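Local atomic coordinates of glycosyl hydrolase family 62 protein (Coprinopsis cinerea, PDB entry 5B6T), a protein that probably removes alpha-L-arabinofuranosyl side groups from arabinoxylan, as an alpha-L-arabinofuranosidase of glycoside hydrolase family 62. Residues A[145-150]-A[154-159]; A[162-167]-A[208-213]; A[185-190]-A[222-227]. All blocks are in the same frame, centred on the assembly; numbering follows the deposited sequence.

Overall arrangement
Glycoside hydrolase family 62 catalytic domains are five-bladed beta-propellers, and the three contacts sit within and between two of the blades. Contact 1 is a hairpin inside the blade built from strands 142-148, 152-158, 163-170 and 182-186. Contacts 2 and 3 join that blade to the next one, through strands 207-215 and 221-228. The centre of contact 2 lies about 9 Å from that of contact 1 and about 7 Å from that of contact 3. The side chain of Trp-145 in contact 1 comes to about 5 Å from the bound calcium, that of His-212 in contact 2 to about 11 Å; in family 62 enzymes this calcium lies at the propeller centre, probably near the active site.

Contact 1. Residues A[145-150]-A[154-159]; sequences WVICDS and HLFSSD
Trp-145 and Phe-156 face each other as a hydrogen-bonded pair of an antiparallel hairpin, in the closely packed part of the contact. Phe-156 N reaches Trp-145 O at 2.7 Å in an almost straight bond, 172° at the hydrogen, while Trp-145 N returns a 2.9 Å bond to Phe-156 O. Ile-147 and His-154 form the second such pair. Between them, Val-146 and Leu-155 are a non-hydrogen-bonded pair, where Val-146 CA comes within 3.2 Å of His-154 O in a CA-H...O contact.

The side chains alternate between two faces. On one, the phenyl of Phe-156 turns its edge to the strand opposite: CG lies beside its own backbone N (chi1 -69°), which brings CD1 near Trp-145 O in the ring plane and leaves CE1 3.8 Å from Ile-147 CG2. On the same face Trp-145 sends NE1 to Val-199 O in the next blade. The other face carries Val-146 and Leu-155, whose CG2 and CD1 methyls touch at 3.8 Å. Beta-branched valine and isoleucine suit these extended positions, and the apolar surfaces are buried.

Toward the turn the pairing gives way to water. The imidazole of His-154 lies edge-on to Ile-147 O, and its NE2 is 2.9 Å from a water that donates to Asp-149 OD2. Histidine suits the place because it has a nitrogen for each partner: NE2 for the water and ND1 for Arg-166 NH1. Asp-149 OD1 meanwhile accepts the backbone N-H groups of Ser-151 and Leu-152, and the Cys-148 to Cys-153 disulfide ties the hairpin end.

Apolar faces and four backbone bonds thus fix the strands, whereas the carboxylate and imidazole are bridged by one water; with ND1 accepting from Arg-166 the ring is probably neutral, so hydrogen bonding through water rather than a charge pair probably links it to Asp-149.

Contact 2. Residues A[162-167]-A[208-213]; sequences GHLYRS and YLLLHE
Leu-164 alone carries the first segment's side of this contact, dividing its two methyls between Leu-210 and His-212 of the adjacent blade. No hydrogen bond crosses between these strands of different sheets, and the CA atoms of Leu-164 and His-212 remain 9.1 Å apart.

Among the apolar contacts, Leu-164 and Leu-210 meet tip to tip, CD2 of the former lying 3.9 Å from CD1 of the latter. Each leucine extends its CG opposite the backbone N (chi1 176° and 170°), which carries the forked end toward the other sheet; a branched apolar side chain suits a layer packed from both sheets. Phe-156 and Ala-197 also pack on Leu-164.

The methyl-to-ring contact is different. Leu-164 CD1 lies near the plane of the His-212 imidazole, at its edge, 4.1 Å from His-212 CD2 and equally near NE2, as the two side chains slide past each other.

Polar bonding stays within one strand. His-212 ND1 donates to Glu-213 O at 3.1 Å, with the oxygen close to the ring plane, anchoring the rotation of the imidazole.

Adhesion between the blades here is therefore hydrophobic, while the histidine settles its ND1 proton at home and turns its CD2-NE2 edge to the leucine.

Contact 3. Residues A[185-190]-A[222-227]; sequences MQDSNK and WFRSWT
The interface between two propeller blades continues where Met-185, on the outermost strand 182-186 of one blade, lies over the indole of Trp-226, on strand 221-228 of the next. The methionine covers one face with two atoms. Met-185 CE makes a CH-pi contact 3.5 Å from the centroid of the Trp-226 five-membered ring, 8° off the normal, and Met-185 SD stands 3.9 Å from that of the Trp-226 six-membered ring. A bend at the thioether (chi3 -81°) spreads sulfur and methyl across both rings. Long, unbranched and polarisable, methionine fits such a broad aromatic surface; Leu-210 touches both partners.

The same indole covers Arg-224 of its own strand, with Trp-226 CZ2 3.5 Å above the guanidinium plane. The polar part is a water bridge: Arg-224 NH1 and Asp-187 OD2 form no salt bridge, but a water donates to OD2 at 2.7 Å and accepts from NH1 at 2.8 Å, at the guanidinium's edge. Arg-224 is also held by Arg-192 O and by a salt bridge to Asp-240.

Asp-187 uses OD1, through its anti lone pair, to accept from Asn-189 N at 2.9 Å. An Asx turn thus follows the edge strand, and a Met-aromatic contact joins neighbouring blades of the five-bladed beta-propeller.

Contact 1. Residues A[145-150]-A[154-159]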
loop_
_atom_site.group_PDB
_atom_site.type_symbol
_atom_site.label_atom_id
_atom_site.label_comp_id
_atom_site.label_asym_id
_atom_site.label_seq_id
_atom_site.Cartn_x
_atom_site.Cartn_y
_atom_site.Cartn_z
ATOM N N TRP A 145 0.999 -2.358 -7.426
ATOM C CA TRP A 145 0.554 -3.474 -6.591
ATOM C C TRP A 145 0.407 -4.758 -7.386
ATOM O O TRP A 145 -0.358 -4.798 -8.376
ATOM C CB TRP A 145 -0.783 -3.092 -5.941
ATOM C CG TRP A 145 -1.329 -4.160 -5.041
ATOM C CD1 TRP A 145 -2.077 -5.257 -5.405
ATOM C CD2 TRP A 145 -1.197 -4.229 -3.629
ATOM N NE1 TRP A 145 -2.362 -6.005 -4.311
ATOM C CE2 TRP A 145 -1.858 -5.393 -3.196
ATOM C CE3 TRP A 145 -0.586 -3.417 -2.682
ATOM C CZ2 TRP A 145 -1.896 -5.775 -1.844
ATOM C CZ3 TRP A 145 -0.613 -3.803 -1.367
ATOM C CH2 TRP A 145 -1.285 -4.954 -0.952
ATOM N N VAL A 146 1.082 -5.813 -6.940
ATOM C CA VAL A 146 0.996 -7.148 -7.533
ATOM C C VAL A 146 0.113 -8.059 -6.694
ATOM O O VAL A 146 0.209 -8.090 -5.472
ATOM C CB VAL A 146 2.409 -7.773 -7.688
ATOM C CG1 VAL A 146 2.317 -9.257 -8.056
ATOM C CG2 VAL A 146 3.257 -7.003 -8.683
ATOM N N ILE A 147 -0.726 -8.830 -7.381
ATOM C CA ILE A 147 -1.421 -9.982 -6.791
ATOM C C ILE A 147 -1.511 -11.066 -7.858
ATOM O O ILE A 147 -1.832 -10.789 -9.020
ATOM C CB ILE A 147 -2.796 -9.613 -6.184
ATOM C CG1 ILE A 147 -3.515 -10.858 -5.659
ATOM C CG2 ILE A 147 -3.693 -8.840 -7.158
ATOM C CD1 ILE A 147 -4.730 -10.567 -4.830
ATOM N N CYS A 148 -1.247 -12.311 -7.446
ATOM C CA CYS A 148 -1.298 -13.465 -8.334
ATOM C C CYS A 148 -2.347 -14.459 -7.856
ATOM O O CYS A 148 -2.606 -14.576 -6.664
ATOM C CB CYS A 148 0.057 -14.170 -8.366
ATOM S SG CYS A 148 1.439 -13.044 -8.676
ATOM N N ASP A 149 -2.882 -15.245 -8.788
ATOM C CA ASP A 149 -3.674 -16.408 -8.403
ATOM C C ASP A 149 -2.900 -17.647 -8.884
ATOM O O ASP A 149 -1.705 -17.547 -9.120
ATOM C CB ASP A 149 -5.110 -16.286 -8.929
ATOM C CG ASP A 149 -5.230 -16.454 -10.437
ATOM O OD1 ASP A 149 -4.244 -16.647 -11.161
ATOM O OD2 ASP A 149 -6.384 -16.391 -10.910
ATOM N N SER A 150 -3.534 -18.805 -9.057
ATOM C CA SER A 150 -2.779 -20.001 -9.466
ATOM C C SER A 150 -2.229 -19.979 -10.898
ATOM O O SER A 150 -1.390 -20.812 -11.268
ATOM C CB SER A 150 -3.658 -21.254 -9.287
ATOM O OG SER A 150 -4.767 -21.219 -10.172
ATOM N N HIS A 154 -1.081 -10.179 -11.651
ATOM C CA HIS A 154 -1.689 -8.907 -12.012
ATOM C C HIS A 154 -0.889 -7.765 -11.412
ATOM O O HIS A 154 -0.439 -7.861 -10.267
ATOM C CB HIS A 154 -3.156 -8.832 -11.516
ATOM C CG HIS A 154 -4.014 -9.950 -12.042
ATOM N ND1 HIS A 154 -4.819 -9.802 -13.147
ATOM C CD2 HIS A 154 -4.178 -11.222 -11.623
ATOM C CE1 HIS A 154 -5.429 -10.952 -13.396
ATOM N NE2 HIS A 154 -5.077 -11.817 -12.465
ATOM N N LEU A 155 -0.764 -6.695 -12.169
ATOM C CA LEU A 155 -0.053 -5.515 -11.718
ATOM C C LEU A 155 -0.985 -4.313 -11.835
ATOM O O LEU A 155 -1.384 -3.900 -12.944
ATOM C CB LEU A 155 1.222 -5.324 -12.554
ATOM C CG LEU A 155 2.022 -4.036 -12.291
ATOM C CD1 LEU A 155 2.502 -3.948 -10.846
ATOM C CD2 LEU A 155 3.203 -3.917 -13.235
ATOM N N PHE A 156 -1.374 -3.794 -10.683
ATOM C CA PHE A 156 -2.235 -2.633 -10.602
ATOM C C PHE A 156 -1.419 -1.369 -10.388
ATOM O O PHE A 156 -0.372 -1.377 -9.752
ATOM C CB PHE A 156 -3.221 -2.763 -9.429
ATOM C CG PHE A 156 -4.269 -3.831 -9.614
ATOM C CD1 PHE A 156 -4.018 -5.187 -9.310
ATOM C CD2 PHE A 156 -5.510 -3.481 -10.084
ATOM C CE1 PHE A 156 -5.015 -6.137 -9.479
ATOM C CE2 PHE A 156 -6.495 -4.428 -10.239
ATOM C CZ PHE A 156 -6.249 -5.748 -9.936
ATOM N N SER A 157 -1.957 -0.250 -10.852
ATOM C CA SER A 157 -1.352 1.051 -10.650
ATOM C C SER A 157 -2.415 2.149 -10.833
ATOM O O SER A 157 -3.480 1.931 -11.434
ATOM C CB SER A 157 -0.152 1.220 -11.607
ATOM O OG SER A 157 -0.557 1.323 -12.961
ATOM N N SER A 158 -2.092 3.334 -10.318
ATOM C CA SER A 158 -2.946 4.501 -10.372
ATOM C C SER A 158 -2.297 5.676 -11.095
ATOM O O SER A 158 -1.099 5.698 -11.300
ATOM C CB SER A 158 -3.274 4.925 -8.931
ATOM O OG SER A 158 -4.027 3.931 -8.302
ATOM N N ASP A 159 -3.111 6.680 -11.472
ATOM C CA ASP A 159 -2.551 7.859 -12.099
ATOM C C ASP A 159 -2.863 9.178 -11.401
ATOM O O ASP A 159 -2.606 10.234 -11.968
ATOM C CB ASP A 159 -2.936 7.935 -13.585
ATOM C CG ASP A 159 -4.427 7.993 -13.822
ATOM O OD1 ASP A 159 -5.221 8.080 -12.859
ATOM O OD2 ASP A 159 -4.802 8.020 -15.020
HETATM O O HOH W 1 -6.835 -14.070 -12.348
#

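Contact 2. Residues A[162-167]-A[208-213]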
loop_
_atom_site.group_PDB
_atom_site.type_symbol
_atom_site.label_atom_id
_atom_site.label_comp_id
_atom_site.label_asym_id
_atom_site.label_seq_id
_atom_site.Cartn_x
_atom_site.Cartn_y
_atom_site.Cartn_z
ATOM N N GLY A 162 -8.008 9.398 -11.432
ATOM C CA GLY A 162 -9.265 8.690 -11.443
ATOM C C GLY A 162 -9.280 7.398 -12.224
ATOM O O GLY A 162 -10.371 6.885 -12.493
ATOM N N HIS A 163 -8.108 6.831 -12.556
ATOM C CA HIS A 163 -8.057 5.537 -13.228
ATOM C C HIS A 163 -7.249 4.574 -12.411
ATOM O O HIS A 163 -6.213 4.938 -11.875
ATOM C CB HIS A 163 -7.430 5.645 -14.617
ATOM C CG HIS A 163 -8.057 6.711 -15.455
ATOM N ND1 HIS A 163 -7.463 7.935 -15.659
ATOM C CD2 HIS A 163 -9.238 6.748 -16.111
ATOM C CE1 HIS A 163 -8.282 8.707 -16.356
ATOM N NE2 HIS A 163 -9.354 7.996 -16.668
ATOM N N LEU A 164 -7.745 3.349 -12.314
ATOM C CA LEU A 164 -7.002 2.212 -11.791
ATOM C C LEU A 164 -6.716 1.293 -12.963
ATOM O O LEU A 164 -7.635 0.840 -13.644
ATOM C CB LEU A 164 -7.838 1.460 -10.754
ATOM C CG LEU A 164 -7.223 0.173 -10.181
ATOM C CD1 LEU A 164 -5.983 0.449 -9.332
ATOM C CD2 LEU A 164 -8.259 -0.562 -9.351
ATOM N N TYR A 165 -5.446 1.019 -13.202
ATOM C CA TYR A 165 -5.008 0.178 -14.314
ATOM C C TYR A 165 -4.601 -1.209 -13.840
ATOM O O TYR A 165 -4.137 -1.385 -12.689
ATOM C CB TYR A 165 -3.803 0.793 -15.019
ATOM C CG TYR A 165 -4.048 2.194 -15.515
ATOM C CD1 TYR A 165 -4.648 2.411 -16.729
ATOM C CD2 TYR A 165 -3.654 3.301 -14.775
ATOM C CE1 TYR A 165 -4.905 3.696 -17.170
ATOM C CE2 TYR A 165 -3.914 4.604 -15.205
ATOM C CZ TYR A 165 -4.536 4.789 -16.413
ATOM O OH TYR A 165 -4.762 6.063 -16.888
ATOM N N ARG A 166 -4.725 -2.175 -14.752
ATOM C CA ARG A 166 -4.348 -3.556 -14.460
ATOM C C ARG A 166 -3.733 -4.248 -15.692
ATOM O O ARG A 166 -4.375 -4.288 -16.750
ATOM C CB ARG A 166 -5.564 -4.336 -13.998
ATOM C CG ARG A 166 -5.271 -5.754 -13.517
ATOM C CD ARG A 166 -6.491 -6.629 -13.307
ATOM N NE ARG A 166 -7.277 -6.783 -14.538
ATOM C CZ ARG A 166 -6.978 -7.620 -15.524
ATOM N NH1 ARG A 166 -5.929 -8.406 -15.449
ATOM N NH2 ARG A 166 -7.745 -7.659 -16.597
ATOM N N SER A 167 -2.496 -4.739 -15.545
ATOM C CA SER A 167 -1.845 -5.618 -16.532
ATOM C C SER A 167 -1.784 -7.005 -15.962
ATOM O O SER A 167 -1.900 -7.221 -14.739
ATOM C CB SER A 167 -0.417 -5.164 -16.848
ATOM O OG SER A 167 -0.406 -3.934 -17.556
ATOM N N TYR A 208 -12.237 -11.577 -3.908
ATOM C CA TYR A 208 -11.150 -10.626 -3.743
ATOM C C TYR A 208 -11.688 -9.312 -3.201
ATOM O O TYR A 208 -12.855 -8.951 -3.436
ATOM C CB TYR A 208 -10.434 -10.410 -5.077
ATOM C CG TYR A 208 -9.819 -11.700 -5.574
ATOM C CD1 TYR A 208 -10.576 -12.602 -6.300
ATOM C CD2 TYR A 208 -8.508 -12.054 -5.252
ATOM C CE1 TYR A 208 -10.049 -13.806 -6.732
ATOM C CE2 TYR A 208 -7.968 -13.263 -5.671
ATOM C CZ TYR A 208 -8.750 -14.140 -6.402
ATOM O OH TYR A 208 -8.235 -15.351 -6.813
ATOM N N LEU A 209 -10.834 -8.614 -2.473
ATOM C CA LEU A 209 -11.126 -7.291 -1.878
ATOM C C LEU A 209 -10.247 -6.223 -2.558
ATOM O O LEU A 209 -9.045 -6.382 -2.621
ATOM C CB LEU A 209 -10.812 -7.330 -0.391
ATOM C CG LEU A 209 -11.005 -6.037 0.395
ATOM C CD1 LEU A 209 -12.449 -5.559 0.442
ATOM C CD2 LEU A 209 -10.463 -6.195 1.801
ATOM N N LEU A 210 -10.879 -5.145 -3.040
ATOM C CA LEU A 210 -10.169 -3.955 -3.549
ATOM C C LEU A 210 -10.403 -2.799 -2.577
ATOM O O LEU A 210 -11.545 -2.487 -2.248
ATOM C CB LEU A 210 -10.732 -3.548 -4.915
ATOM C CG LEU A 210 -10.284 -2.197 -5.480
ATOM C CD1 LEU A 210 -8.803 -2.181 -5.795
ATOM C CD2 LEU A 210 -11.109 -1.883 -6.730
ATOM N N LEU A 211 -9.312 -2.189 -2.106
ATOM C CA LEU A 211 -9.351 -0.942 -1.358
ATOM C C LEU A 211 -8.720 0.122 -2.211
ATOM O O LEU A 211 -7.817 -0.154 -2.991
ATOM C CB LEU A 211 -8.548 -1.042 -0.048
ATOM C CG LEU A 211 -8.859 -2.261 0.822
ATOM C CD1 LEU A 211 -7.942 -2.317 2.043
ATOM C CD2 LEU A 211 -10.347 -2.326 1.210
ATOM N N HIS A 212 -9.190 1.356 -2.082
ATOM C CA HIS A 212 -8.591 2.432 -2.875
ATOM C C HIS A 212 -8.807 3.736 -2.107
ATOM O O HIS A 212 -9.882 3.952 -1.557
ATOM C CB HIS A 212 -9.279 2.496 -4.262
ATOM C CG HIS A 212 -8.487 3.140 -5.335
ATOM N ND1 HIS A 212 -8.208 4.493 -5.381
ATOM C CD2 HIS A 212 -7.943 2.610 -6.457
ATOM C CE1 HIS A 212 -7.494 4.752 -6.464
ATOM N NE2 HIS A 212 -7.348 3.637 -7.145
ATOM N N GLU A 213 -7.770 4.571 -2.072
ATOM C CA GLU A 213 -7.827 5.867 -1.398
ATOM C C GLU A 213 -8.594 6.910 -2.213
ATOM O O GLU A 213 -8.544 6.904 -3.461
ATOM C CB GLU A 213 -6.424 6.395 -1.101
ATOM C CG GLU A 213 -6.408 7.507 -0.076
ATOM C CD GLU A 213 -5.013 7.943 0.349
ATOM O OE1 GLU A 213 -4.047 7.147 0.222
ATOM O OE2 GLU A 213 -4.916 9.093 0.873
#

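Contact 3. Residues A[185-190]-A[222-227]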
loop_
_atom_site.group_PDB
_atom_site.type_symbol
_atom_site.label_atom_id
_atom_site.label_comp_id
_atom_site.label_asym_id
_atom_site.label_seq_id
_atom_site.Cartn_x
_atom_site.Cartn_y
_atom_site.Cartn_z
ATOM N N MET A 185 -10.932 0.174 -13.240
ATOM C CA MET A 185 -11.953 0.993 -12.607
ATOM C C MET A 185 -11.625 2.452 -12.898
ATOM O O MET A 185 -10.448 2.833 -13.026
ATOM C CB MET A 185 -11.999 0.773 -11.084
ATOM C CG MET A 185 -13.189 1.456 -10.441
ATOM S SD MET A 185 -13.244 1.104 -8.673
ATOM C CE MET A 185 -13.988 -0.507 -8.691
ATOM N N GLN A 186 -12.658 3.267 -12.999
ATOM C CA GLN A 186 -12.463 4.691 -13.203
ATOM C C GLN A 186 -13.589 5.511 -12.652
ATOM O O GLN A 186 -14.704 5.001 -12.436
ATOM C CB GLN A 186 -12.234 5.017 -14.669
ATOM C CG GLN A 186 -13.393 4.717 -15.567
ATOM C CD GLN A 186 -12.970 4.771 -17.020
ATOM O OE1 GLN A 186 -12.217 5.645 -17.425
ATOM N NE2 GLN A 186 -13.386 3.777 -17.787
ATOM N N ASP A 187 -13.267 6.770 -12.360
ATOM C CA ASP A 187 -14.270 7.754 -11.979
ATOM C C ASP A 187 -13.953 9.067 -12.663
ATOM O O ASP A 187 -12.797 9.459 -12.724
ATOM C CB ASP A 187 -14.293 7.954 -10.463
ATOM C CG ASP A 187 -15.630 8.480 -9.959
ATOM O OD1 ASP A 187 -15.933 9.671 -10.180
ATOM O OD2 ASP A 187 -16.392 7.711 -9.344
ATOM N N SER A 188 -14.979 9.753 -13.173
ATOM C CA SER A 188 -14.763 11.084 -13.751
ATOM C C SER A 188 -14.309 12.123 -12.718
ATOM O O SER A 188 -13.703 13.127 -13.094
ATOM C CB SER A 188 -16.042 11.582 -14.422
ATOM O OG SER A 188 -17.084 11.655 -13.453
ATOM N N ASN A 189 -14.563 11.874 -11.430
ATOM C CA ASN A 189 -14.011 12.703 -10.369
ATOM C C ASN A 189 -12.791 11.997 -9.775
ATOM O O ASN A 189 -12.928 11.006 -9.036
ATOM C CB ASN A 189 -15.070 12.961 -9.287
ATOM C CG ASN A 189 -14.542 13.799 -8.145
ATOM O OD1 ASN A 189 -13.381 14.162 -8.107
ATOM N ND2 ASN A 189 -15.398 14.093 -7.183
ATOM N N LYS A 190 -11.606 12.484 -10.124
ATOM C CA LYS A 190 -10.373 11.851 -9.662
ATOM C C LYS A 190 -10.305 11.710 -8.145
ATOM O O LYS A 190 -9.690 10.754 -7.644
ATOM C CB LYS A 190 -9.140 12.587 -10.185
ATOM C CG LYS A 190 -8.984 13.984 -9.626
ATOM C CD LYS A 190 -7.799 14.718 -10.271
ATOM C CE LYS A 190 -7.552 16.064 -9.613
ATOM N NZ LYS A 190 -6.348 16.744 -10.181
ATOM N N TRP A 222 -9.514 9.031 2.808
ATOM C CA TRP A 222 -10.303 7.898 3.270
ATOM C C TRP A 222 -10.217 6.756 2.279
ATOM O O TRP A 222 -9.711 6.943 1.175
ATOM C CB TRP A 222 -11.763 8.299 3.515
ATOM C CG TRP A 222 -12.568 8.705 2.289
ATOM C CD1 TRP A 222 -12.349 9.774 1.481
ATOM C CD2 TRP A 222 -13.721 8.032 1.773
ATOM N NE1 TRP A 222 -13.314 9.816 0.498
ATOM C CE2 TRP A 222 -14.150 8.749 0.635
ATOM C CE3 TRP A 222 -14.443 6.897 2.167
ATOM C CZ2 TRP A 222 -15.263 8.370 -0.104
ATOM C CZ3 TRP A 222 -15.528 6.515 1.438
ATOM C CH2 TRP A 222 -15.948 7.255 0.316
ATOM N N PHE A 223 -10.728 5.588 2.667
ATOM C CA PHE A 223 -10.740 4.396 1.824
ATOM C C PHE A 223 -12.109 3.893 1.462
ATOM O O PHE A 223 -12.991 3.804 2.319
ATOM C CB PHE A 223 -9.938 3.225 2.464
ATOM C CG PHE A 223 -8.471 3.424 2.317
ATOM C CD1 PHE A 223 -7.760 4.186 3.265
ATOM C CD2 PHE A 223 -7.831 2.981 1.189
ATOM C CE1 PHE A 223 -6.414 4.412 3.091
ATOM C CE2 PHE A 223 -6.483 3.234 1.005
ATOM C CZ PHE A 223 -5.788 3.969 1.943
ATOM N N ARG A 224 -12.237 3.534 0.184
ATOM C CA ARG A 224 -13.396 2.833 -0.352
ATOM C C ARG A 224 -13.052 1.391 -0.582
ATOM O O ARG A 224 -11.885 1.049 -0.730
ATOM C CB ARG A 224 -13.844 3.497 -1.655
ATOM C CG ARG A 224 -14.229 4.967 -1.468
ATOM C CD ARG A 224 -14.554 5.678 -2.762
ATOM N NE ARG A 224 -15.781 5.192 -3.387
ATOM C CZ ARG A 224 -16.022 5.203 -4.704
ATOM N NH1 ARG A 224 -15.123 5.700 -5.559
ATOM N NH2 ARG A 224 -17.165 4.721 -5.171
ATOM N N SER A 225 -14.077 0.537 -0.636
ATOM C CA SER A 225 -13.869 -0.901 -0.811
ATOM C C SER A 225 -14.908 -1.521 -1.721
ATOM O O SER A 225 -16.076 -1.083 -1.762
ATOM C CB SER A 225 -13.897 -1.620 0.539
ATOM O OG SER A 225 -15.123 -1.385 1.249
ATOM N N TRP A 226 -14.453 -2.570 -2.405
ATOM C CA TRP A 226 -15.255 -3.353 -3.344
ATOM C C TRP A 226 -14.844 -4.797 -3.225
ATOM O O TRP A 226 -13.732 -5.104 -2.776
ATOM C CB TRP A 226 -14.990 -2.926 -4.794
ATOM C CG TRP A 226 -15.305 -1.538 -5.168
ATOM C CD1 TRP A 226 -16.405 -1.110 -5.863
ATOM C CD2 TRP A 226 -14.510 -0.369 -4.951
ATOM N NE1 TRP A 226 -16.351 0.229 -6.086
ATOM C CE2 TRP A 226 -15.207 0.722 -5.521
ATOM C CE3 TRP A 226 -13.284 -0.126 -4.325
ATOM C CZ2 TRP A 226 -14.718 2.035 -5.471
ATOM C CZ3 TRP A 226 -12.809 1.177 -4.299
ATOM C CH2 TRP A 226 -13.509 2.215 -4.881
ATOM N N THR A 227 -15.709 -5.691 -3.705
ATOM C CA THR A 227 -15.334 -7.109 -3.847
ATOM C C THR A 227 -15.682 -7.640 -5.222
ATOM O O THR A 227 -16.522 -7.062 -5.937
ATOM C CB THR A 227 -16.027 -8.018 -2.813
ATOM O OG1 THR A 227 -17.454 -7.945 -3.015
ATOM C CG2 THR A 227 -15.694 -7.581 -1.387
HETATM O O HOH W 2 -15.540 5.374 -8.346
#